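Agmatine ureohydrolase (Thermoplasma volcanium GSS1, PDB 3PZL) probably hydrolyses agmatine to putrescine and urea, as an arginase-family enzyme with two manganese ions in each subunit. Local coordinates at residues V228-I233 and S283-K288. Numbering follows the deposited sequence.
Sequences VDMDGI and SMLAAK. With MN (manganese (II) ion), chain G; MN (manganese (II) ion), chain F.
In the arginase fold, a parallel sheet flanked by helices carries a dimanganese site at the ends of its strands, and the Asp229-Met230-Asp231 motif, which begins at the last residue of strand 223-229 and runs into a 3-10 turn, illustrates how one short turn can serve both metal and core. Selenomethionine Met230 points toward helix 281-303 and touches Leu285 and Ala286, while the two aspartates flanking it turn to the metals. With CG anti to the backbone N (chi1 -156°) and the chain bent at chi2 (69°), Met230 extends its terminal methyl to the helix. There Met230 CE lies 3.7 Å from Leu285 CG and 3.9 Å from Ala286 CB, its chain crossing the leucine at a slant. Ile233 adds a lighter apolar touch, meeting Leu285 tip to tip, with its CD1 4.1 Å from Leu285 CD2. Ile270 of the neighbouring strand 265-271 packs against both Met230 and Ala286, so the contact belongs to the core between sheet and helix; Phe247 of a second subunit also packs on Leu285. At the metal end, Gly232 N donates to Asp229 O at 2.9 Å, tightening the 3-10 turn that brings Asp231 round to the site. His124, Asp144, His146 and Asp148 supply further ligands. Asp229 OD2 bridges the two manganese ions, 2.1 Å from that of chain F and 2.4 Å from that of chain G, and Asp231 OD2 also binds the chain G ion.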
# COMPACT_ATOMS: atom_id res chain seq x y z
N VAL B 228 -26.52 -1.95 -9.86
CA VAL B 228 -25.87 -1.40 -8.68
C VAL B 228 -24.52 -0.74 -9.00
O VAL B 228 -23.51 -1.42 -9.27
CB VAL B 228 -25.68 -2.44 -7.62
CG1 VAL B 228 -25.23 -1.80 -6.38
CG2 VAL B 228 -26.95 -3.14 -7.35
N ASP B 229 -24.52 0.60 -9.00
CA ASP B 229 -23.31 1.40 -9.17
C ASP B 229 -22.71 1.47 -7.78
O ASP B 229 -23.27 2.06 -6.85
CB ASP B 229 -23.67 2.78 -9.66
CG ASP B 229 -22.46 3.61 -10.08
OD1 ASP B 229 -21.40 3.49 -9.42
OD2 ASP B 229 -22.59 4.41 -11.04
N MSE B 230 -21.57 0.84 -7.62
CA MSE B 230 -21.08 0.49 -6.31
C MSE B 230 -20.82 1.72 -5.45
O MSE B 230 -20.79 1.62 -4.22
CB MSE B 230 -19.82 -0.32 -6.49
CG MSE B 230 -19.51 -1.20 -5.36
SE MSE B 230 -20.70 -2.74 -5.07
CE MSE B 230 -19.70 -3.36 -3.47
N ASP B 231 -20.64 2.87 -6.08
CA ASP B 231 -20.38 4.14 -5.37
C ASP B 231 -21.64 4.78 -4.72
O ASP B 231 -21.54 5.75 -3.96
CB ASP B 231 -19.68 5.13 -6.29
CG ASP B 231 -20.57 5.61 -7.39
OD1 ASP B 231 -21.68 5.06 -7.59
OD2 ASP B 231 -20.19 6.57 -8.07
N GLY B 232 -22.82 4.25 -5.01
CA GLY B 232 -24.03 4.61 -4.26
C GLY B 232 -23.94 4.29 -2.77
O GLY B 232 -24.65 4.87 -1.96
N ILE B 233 -23.05 3.38 -2.42
CA ILE B 233 -22.83 2.96 -1.07
C ILE B 233 -21.84 3.90 -0.43
O ILE B 233 -21.01 4.45 -1.12
CB ILE B 233 -22.31 1.52 -1.06
CG1 ILE B 233 -23.33 0.64 -1.82
CG2 ILE B 233 -22.05 0.99 0.39
CD1 ILE B 233 -23.07 -0.84 -1.77
N SER B 283 -14.55 -5.79 -3.00
CA SER B 283 -14.94 -6.93 -3.82
C SER B 283 -15.59 -8.03 -2.98
O SER B 283 -16.29 -8.89 -3.50
CB SER B 283 -13.75 -7.47 -4.60
OG SER B 283 -12.72 -7.80 -3.71
N MSE B 284 -15.38 -7.98 -1.68
CA MSE B 284 -16.01 -8.93 -0.79
C MSE B 284 -17.47 -8.54 -0.59
O MSE B 284 -18.36 -9.39 -0.55
CB MSE B 284 -15.29 -8.95 0.53
CG MSE B 284 -15.73 -10.09 1.42
SE MSE B 284 -15.24 -11.84 0.61
CE MSE B 284 -15.74 -12.98 2.11
N LEU B 285 -17.74 -7.26 -0.44
CA LEU B 285 -19.12 -6.81 -0.39
C LEU B 285 -19.76 -7.09 -1.75
O LEU B 285 -20.90 -7.58 -1.81
CB LEU B 285 -19.19 -5.32 -0.07
CG LEU B 285 -20.56 -4.67 -0.16
CD1 LEU B 285 -21.53 -5.34 0.75
CD2 LEU B 285 -20.41 -3.28 0.24
N ALA B 286 -19.05 -6.80 -2.84
CA ALA B 286 -19.62 -7.10 -4.16
C ALA B 286 -20.02 -8.58 -4.33
O ALA B 286 -21.08 -8.88 -4.88
CB ALA B 286 -18.71 -6.66 -5.24
N ALA B 287 -19.19 -9.50 -3.83
CA ALA B 287 -19.49 -10.92 -3.92
C ALA B 287 -20.63 -11.30 -3.01
O ALA B 287 -21.46 -12.15 -3.36
CB ALA B 287 -18.32 -11.71 -3.58
N LYS B 288 -20.68 -10.69 -1.83
CA LYS B 288 -21.78 -10.96 -0.92
C LYS B 288 -23.13 -10.49 -1.50
O LYS B 288 -24.12 -11.20 -1.49
CB LYS B 288 -21.49 -10.28 0.42
CG LYS B 288 -22.33 -10.73 1.53
CD LYS B 288 -22.17 -12.24 1.72
CE LYS B 288 -23.42 -12.81 2.32
NZ LYS B 288 -23.13 -14.17 2.87
MN MN G . -21.99 6.48 -9.88
MN MN F . -22.91 5.43 -12.83